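PDB 1G43: scaffolding protein from Clostridium cellulolyticum, which probably anchors the cellulosome to cellulose through this family IIIa cellulose-binding domain, a calcium-binding beta-sandwich. Local coordinates for residues Y46-D60 / R117-D131. Sequence-based numbering, arbitrary orientation.
Unlike the reference sequence in segment 46-60: Trp58 (reference Leu), Cys59 (reference Gly). With CA (calcium ion), chain B.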
loop_
_atom_site.group_PDB
_atom_site.type_symbol
_atom_site.label_atom_id
_atom_site.label_comp_id
_atom_site.label_asym_id
_atom_site.label_seq_id
_atom_site.Cartn_x
_atom_site.Cartn_y
_atom_site.Cartn_z
ATOM N N TYR A 46 6.035 -2.298 -4.958
ATOM C CA TYR A 46 7.287 -2.876 -5.433
ATOM C C TYR A 46 8.479 -1.920 -5.588
ATOM O O TYR A 46 8.342 -0.843 -6.129
ATOM C CB TYR A 46 7.007 -3.614 -6.735
ATOM C CG TYR A 46 6.095 -4.824 -6.564
ATOM C CD1 TYR A 46 4.708 -4.683 -6.455
ATOM C CD2 TYR A 46 6.628 -6.103 -6.514
ATOM C CE1 TYR A 46 3.872 -5.796 -6.310
ATOM C CE2 TYR A 46 5.816 -7.220 -6.363
ATOM C CZ TYR A 46 4.437 -7.065 -6.265
ATOM O OH TYR A 46 3.653 -8.195 -6.146
ATOM N N TYR A 47 9.657 -2.327 -5.130
ATOM C CA TYR A 47 10.836 -1.463 -5.201
ATOM C C TYR A 47 12.151 -2.207 -5.281
ATOM O O TYR A 47 12.191 -3.439 -5.164
ATOM C CB TYR A 47 10.900 -0.573 -3.959
ATOM C CG TYR A 47 11.051 -1.358 -2.665
ATOM C CD1 TYR A 47 9.984 -2.086 -2.152
ATOM C CD2 TYR A 47 12.256 -1.384 -1.963
ATOM C CE1 TYR A 47 10.091 -2.815 -0.983
ATOM C CE2 TYR A 47 12.385 -2.120 -0.771
ATOM C CZ TYR A 47 11.281 -2.831 -0.291
ATOM O OH TYR A 47 11.320 -3.516 0.886
ATOM N N THR A 48 13.235 -1.448 -5.495
ATOM C CA THR A 48 14.569 -2.027 -5.509
ATOM C C THR A 48 15.221 -1.594 -4.209
ATOM O O THR A 48 15.300 -0.415 -3.881
ATOM C CB THR A 48 15.444 -1.608 -6.733
ATOM O OG1 THR A 48 15.328 -0.204 -6.979
ATOM C CG2 THR A 48 15.032 -2.422 -7.986
ATOM N N GLN A 49 15.653 -2.582 -3.458
ATOM C CA GLN A 49 16.265 -2.413 -2.153
ATOM C C GLN A 49 17.505 -1.486 -2.132
ATOM O O GLN A 49 17.708 -0.730 -1.196
ATOM C CB GLN A 49 16.626 -3.819 -1.653
ATOM C CG GLN A 49 16.771 -3.940 -0.174
ATOM C CD GLN A 49 16.957 -5.379 0.278
ATOM O OE1 GLN A 49 17.871 -6.082 -0.162
ATOM N NE2 GLN A 49 16.089 -5.818 1.173
ATOM N N ASP A 50 18.306 -1.550 -3.185
ATOM C CA ASP A 50 19.550 -0.783 -3.309
ATOM C C ASP A 50 20.607 -1.237 -2.273
ATOM O O ASP A 50 21.778 -1.306 -2.589
ATOM C CB ASP A 50 19.306 0.723 -3.195
ATOM C CG ASP A 50 18.215 1.196 -4.100
ATOM O OD1 ASP A 50 18.055 0.634 -5.199
ATOM O OD2 ASP A 50 17.512 2.141 -3.716
ATOM N N ALA A 51 20.200 -1.536 -1.046
ATOM C CA ALA A 51 21.117 -2.041 -0.015
ATOM C C ALA A 51 20.301 -2.983 0.891
ATOM O O ALA A 51 19.103 -2.818 1.059
ATOM C CB ALA A 51 21.724 -0.892 0.822
ATOM N N ASP A 52 20.968 -3.966 1.466
ATOM C CA ASP A 52 20.303 -4.910 2.327
ATOM C C ASP A 52 20.384 -4.443 3.792
ATOM O O ASP A 52 21.248 -4.866 4.547
ATOM C CB ASP A 52 20.957 -6.288 2.137
ATOM C CG ASP A 52 20.047 -7.418 2.569
ATOM O OD1 ASP A 52 18.960 -7.107 3.118
ATOM O OD2 ASP A 52 20.429 -8.591 2.357
ATOM N N LYS A 53 19.478 -3.556 4.180
ATOM C CA LYS A 53 19.473 -3.031 5.538
ATOM C C LYS A 53 18.118 -3.203 6.220
ATOM O O LYS A 53 17.084 -3.262 5.569
ATOM C CB LYS A 53 19.825 -1.541 5.526
ATOM C CG LYS A 53 21.152 -1.222 4.878
ATOM C CD LYS A 53 21.508 0.249 5.014
ATOM C CE LYS A 53 22.962 0.467 4.603
ATOM N NZ LYS A 53 23.436 1.829 4.885
ATOM N N PRO A 54 18.116 -3.273 7.551
ATOM C CA PRO A 54 16.890 -3.428 8.346
ATOM C C PRO A 54 15.985 -2.222 8.046
ATOM O O PRO A 54 16.465 -1.096 8.016
ATOM C CB PRO A 54 17.384 -3.354 9.784
ATOM C CG PRO A 54 18.859 -3.572 9.698
ATOM C CD PRO A 54 19.273 -2.973 8.411
ATOM N N LEU A 55 14.694 -2.464 7.835
ATOM C CA LEU A 55 13.736 -1.406 7.539
ATOM C C LEU A 55 12.738 -1.238 8.682
ATOM O O LEU A 55 12.517 -2.150 9.470
ATOM C CB LEU A 55 12.979 -1.729 6.248
ATOM C CG LEU A 55 13.863 -1.911 5.002
ATOM C CD1 LEU A 55 12.971 -2.101 3.779
ATOM C CD2 LEU A 55 14.741 -0.690 4.790
ATOM N N THR A 56 12.170 -0.044 8.797
ATOM C CA THR A 56 11.162 0.190 9.817
ATOM C C THR A 56 9.920 0.666 9.105
ATOM O O THR A 56 9.994 1.547 8.253
ATOM C CB THR A 56 11.618 1.241 10.872
ATOM O OG1 THR A 56 12.651 0.660 11.658
ATOM C CG2 THR A 56 10.473 1.615 11.830
ATOM N N PHE A 57 8.789 0.040 9.422
ATOM C CA PHE A 57 7.508 0.412 8.842
ATOM C C PHE A 57 6.670 1.284 9.795
ATOM O O PHE A 57 6.661 1.069 10.998
ATOM C CB PHE A 57 6.711 -0.834 8.516
ATOM C CG PHE A 57 5.332 -0.555 7.992
ATOM C CD1 PHE A 57 5.115 -0.350 6.634
ATOM C CD2 PHE A 57 4.238 -0.560 8.847
ATOM C CE1 PHE A 57 3.831 -0.164 6.132
ATOM C CE2 PHE A 57 2.941 -0.376 8.354
ATOM C CZ PHE A 57 2.741 -0.181 6.998
ATOM N N TRP A 58 5.944 2.243 9.237
ATOM C CA TRP A 58 5.071 3.132 10.024
ATOM C C TRP A 58 3.740 3.330 9.319
ATOM O O TRP A 58 3.721 3.484 8.105
ATOM C CB TRP A 58 5.675 4.545 10.171
ATOM C CG TRP A 58 6.791 4.674 11.136
ATOM C CD1 TRP A 58 6.690 4.769 12.490
ATOM C CD2 TRP A 58 8.187 4.761 10.829
ATOM N NE1 TRP A 58 7.938 4.921 13.052
ATOM C CE2 TRP A 58 8.877 4.916 12.055
ATOM C CE3 TRP A 58 8.927 4.727 9.635
ATOM C CZ2 TRP A 58 10.279 5.038 12.126
ATOM C CZ3 TRP A 58 10.327 4.850 9.704
ATOM C CH2 TRP A 58 10.982 5.004 10.943
ATOM N N CYS A 59 2.630 3.295 10.066
ATOM C CA CYS A 59 1.325 3.645 9.483
ATOM C C CYS A 59 1.027 4.947 10.203
ATOM O O CYS A 59 0.791 4.937 11.403
ATOM C CB CYS A 59 0.196 2.660 9.800
ATOM S SG CYS A 59 -1.431 3.196 9.086
ATOM N N ASP A 60 1.071 6.057 9.477
ATOM C CA ASP A 60 0.814 7.371 10.057
ATOM C C ASP A 60 -0.671 7.628 10.340
ATOM O O ASP A 60 -1.019 8.387 11.243
ATOM C CB ASP A 60 1.354 8.476 9.136
ATOM C CG ASP A 60 2.854 8.352 8.886
ATOM O OD1 ASP A 60 3.590 7.946 9.814
ATOM O OD2 ASP A 60 3.291 8.680 7.753
ATOM N N ARG A 117 4.643 4.659 5.594
ATOM C CA ARG A 117 5.983 5.020 5.204
ATOM C C ARG A 117 6.950 4.020 5.809
ATOM O O ARG A 117 6.612 3.302 6.750
ATOM C CB ARG A 117 6.319 6.461 5.648
ATOM C CG ARG A 117 6.796 6.637 7.105
ATOM C CD ARG A 117 6.817 8.115 7.516
ATOM N NE ARG A 117 6.312 8.249 8.872
ATOM C CZ ARG A 117 7.068 8.454 9.933
ATOM N NH1 ARG A 117 8.385 8.569 9.808
ATOM N NH2 ARG A 117 6.513 8.495 11.125
ATOM N N PHE A 118 8.132 3.941 5.228
ATOM C CA PHE A 118 9.152 3.085 5.769
ATOM C C PHE A 118 10.538 3.654 5.446
ATOM O O PHE A 118 10.710 4.408 4.496
ATOM C CB PHE A 118 9.000 1.626 5.307
ATOM C CG PHE A 118 9.185 1.407 3.847
ATOM C CD1 PHE A 118 8.119 1.545 2.968
ATOM C CD2 PHE A 118 10.405 0.984 3.350
ATOM C CE1 PHE A 118 8.263 1.253 1.610
ATOM C CE2 PHE A 118 10.567 0.690 1.998
ATOM C CZ PHE A 118 9.487 0.823 1.123
ATOM N N ALA A 119 11.516 3.304 6.270
ATOM C CA ALA A 119 12.870 3.821 6.101
ATOM C C ALA A 119 13.876 2.829 6.664
ATOM O O ALA A 119 13.505 1.865 7.344
ATOM C CB ALA A 119 12.979 5.160 6.823
ATOM N N ARG A 120 15.148 3.039 6.358
ATOM C CA ARG A 120 16.154 2.149 6.898
ATOM C C ARG A 120 16.432 2.617 8.312
ATOM O O ARG A 120 16.250 3.798 8.646
ATOM C CB ARG A 120 17.442 2.199 6.083
ATOM C CG ARG A 120 17.328 1.685 4.672
ATOM C CD ARG A 120 18.508 2.152 3.883
ATOM N NE ARG A 120 18.416 1.758 2.492
ATOM C CZ ARG A 120 19.188 2.242 1.529
ATOM N NH1 ARG A 120 20.105 3.146 1.822
ATOM N NH2 ARG A 120 19.039 1.825 0.273
ATOM N N ASN A 121 16.868 1.691 9.147
ATOM C CA ASN A 121 17.183 2.012 10.518
ATOM C C ASN A 121 18.290 3.063 10.621
ATOM O O ASN A 121 18.382 3.755 11.627
ATOM C CB ASN A 121 17.588 0.749 11.261
ATOM C CG ASN A 121 16.428 -0.238 11.410
ATOM O OD1 ASN A 121 16.574 -1.299 12.032
ATOM N ND2 ASN A 121 15.271 0.099 10.828
ATOM N N ASP A 122 19.115 3.207 9.584
ATOM C CA ASP A 122 20.196 4.178 9.629
ATOM C C ASP A 122 19.905 5.436 8.852
ATOM O O ASP A 122 20.785 6.263 8.650
ATOM C CB ASP A 122 21.501 3.573 9.121
ATOM C CG ASP A 122 21.438 3.128 7.657
ATOM O OD1 ASP A 122 20.604 3.604 6.856
ATOM O OD2 ASP A 122 22.277 2.288 7.294
ATOM N N TRP A 123 18.667 5.573 8.411
ATOM C CA TRP A 123 18.233 6.729 7.654
ATOM C C TRP A 123 18.989 7.068 6.384
ATOM O O TRP A 123 18.887 8.178 5.900
ATOM C CB TRP A 123 18.180 7.966 8.562
ATOM C CG TRP A 123 17.234 7.766 9.667
ATOM C CD1 TRP A 123 17.520 7.274 10.902
ATOM C CD2 TRP A 123 15.811 7.930 9.615
ATOM N NE1 TRP A 123 16.355 7.114 11.633
ATOM C CE2 TRP A 123 15.294 7.511 10.863
ATOM C CE3 TRP A 123 14.924 8.389 8.639
ATOM C CZ2 TRP A 123 13.919 7.542 11.160
ATOM C CZ3 TRP A 123 13.555 8.422 8.934
ATOM C CH2 TRP A 123 13.068 7.997 10.187
ATOM N N SER A 124 19.749 6.130 5.840
ATOM C CA SER A 124 20.458 6.394 4.589
ATOM C C SER A 124 19.419 6.468 3.458
ATOM O O SER A 124 18.290 5.972 3.589
ATOM C CB SER A 124 21.513 5.295 4.294
ATOM O OG SER A 124 20.944 3.996 4.234
ATOM N N ASN A 125 19.821 7.095 2.365
ATOM C CA ASN A 125 18.990 7.338 1.208
ATOM C C ASN A 125 18.738 6.142 0.312
ATOM O O ASN A 125 19.625 5.342 0.092
ATOM C CB ASN A 125 19.629 8.442 0.348
ATOM C CG ASN A 125 19.273 9.856 0.811
ATOM O OD1 ASN A 125 18.954 10.101 1.981
ATOM N ND2 ASN A 125 19.333 10.799 -0.123
ATOM N N PHE A 126 17.513 6.051 -0.193
ATOM C CA PHE A 126 17.110 5.025 -1.136
ATOM C C PHE A 126 17.248 5.766 -2.456
ATOM O O PHE A 126 17.471 6.978 -2.480
ATOM C CB PHE A 126 15.614 4.662 -1.035
ATOM C CG PHE A 126 15.230 3.851 0.169
ATOM C CD1 PHE A 126 14.637 4.454 1.259
ATOM C CD2 PHE A 126 15.384 2.469 0.174
ATOM C CE1 PHE A 126 14.196 3.692 2.337
ATOM C CE2 PHE A 126 14.941 1.698 1.255
ATOM C CZ PHE A 126 14.348 2.310 2.328
ATOM N N ASP A 127 17.106 5.023 -3.546
ATOM C CA ASP A 127 17.120 5.586 -4.890
ATOM C C ASP A 127 15.757 5.115 -5.377
ATOM O O ASP A 127 15.584 3.963 -5.760
ATOM C CB ASP A 127 18.246 4.974 -5.739
ATOM C CG ASP A 127 18.161 5.367 -7.233
ATOM O OD1 ASP A 127 17.303 6.193 -7.627
ATOM O OD2 ASP A 127 18.971 4.830 -8.019
ATOM N N GLN A 128 14.777 5.991 -5.318
ATOM C CA GLN A 128 13.456 5.604 -5.744
ATOM C C GLN A 128 13.310 5.523 -7.247
ATOM O O GLN A 128 12.383 4.890 -7.739
ATOM C CB GLN A 128 12.434 6.586 -5.217
ATOM C CG GLN A 128 12.459 6.731 -3.734
ATOM C CD GLN A 128 11.134 7.214 -3.232
ATOM O OE1 GLN A 128 10.237 6.406 -3.006
ATOM N NE2 GLN A 128 10.980 8.545 -3.093
ATOM N N SER A 129 14.239 6.151 -7.970
ATOM C CA SER A 129 14.126 6.175 -9.414
ATOM C C SER A 129 14.176 4.816 -10.081
ATOM O O SER A 129 13.754 4.700 -11.223
ATOM C CB SER A 129 15.152 7.144 -10.058
ATOM O OG SER A 129 16.460 6.609 -10.199
ATOM N N ASN A 130 14.681 3.795 -9.399
ATOM C CA ASN A 130 14.691 2.449 -10.001
ATOM C C ASN A 130 13.710 1.528 -9.255
ATOM O O ASN A 130 13.932 0.327 -9.120
ATOM C CB ASN A 130 16.100 1.843 -10.001
ATOM C CG ASN A 130 16.698 1.768 -8.621
ATOM O OD1 ASN A 130 16.075 2.165 -7.668
ATOM N ND2 ASN A 130 17.915 1.247 -8.517
ATOM N N ASP A 131 12.643 2.138 -8.752
ATOM C CA ASP A 131 11.573 1.435 -8.066
ATOM C C ASP A 131 10.364 1.333 -8.991
ATOM O O ASP A 131 9.819 2.324 -9.487
ATOM C CB ASP A 131 11.168 2.143 -6.771
ATOM C CG ASP A 131 12.263 2.110 -5.735
ATOM O OD1 ASP A 131 13.245 1.377 -5.933
ATOM O OD2 ASP A 131 12.144 2.815 -4.723
HETATM CA CA CA B . 15.653 1.515 -5.305
HETATM O O HOH W 1 17.485 -0.677 2.069
HETATM O O HOH W 2 13.383 -1.830 12.143
HETATM O O HOH W 3 3.952 7.758 12.186
HETATM O O HOH W 4 14.182 2.496 -3.177
#
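Arg117 lies against Trp58 and Asp60 where strands 55-60 and 117-120 pair antiparallel. From CB its chain starts between the backbone N and the carbonyl carbon (chi1 83°); CG packs 3.8 Å from CE3 of Trp58, and CD passes beside the Asp60 carboxylate. A bend at chi3 then lays the guanidinium flat on the indole, planes 2° apart, a cation-pi stack. In a salt bridge, NE, 2.9 Å from Asp60 OD1, donates to the syn lone pair of that oxygen, and NH2 reaches the same atom less directly; NH1 rests over the indole near CD2 and CE3. Thr56 CG2 lies over the rim of the opposite face of Trp58, while Ala119 CB touches its edge.

At the end of the strand pair, Arg120 NH2 donates to Gln49 O (3.2 Å) and NH1 to Ser124 OG, in a polar cluster where Lys53 NZ forms a salt bridge with Asp122 OD2 (2.7 Å). Deeper in, the edge of Phe118 meets the face of Tyr47, with Phe81 of strand 77-88 adjoining both.

At the far end both segments supply ligands to the calcium ion: Thr48 through O and OG1, Asp50 through both carboxylate oxygens, Asp127 through O, Asn130 and Asp131 through OD1, plus one water. Thr48 N also donates to Asp131 OD1 (2.9 Å, 170°). The carboxylates of Asp50 and Asp131 probably offset much of the ion's charge. Calcium and the Lys53-Asp122 bridge tie the loops at one end of the beta-sandwich; the Arg117-Asp60 bridge and cation-pi stack hold the strands.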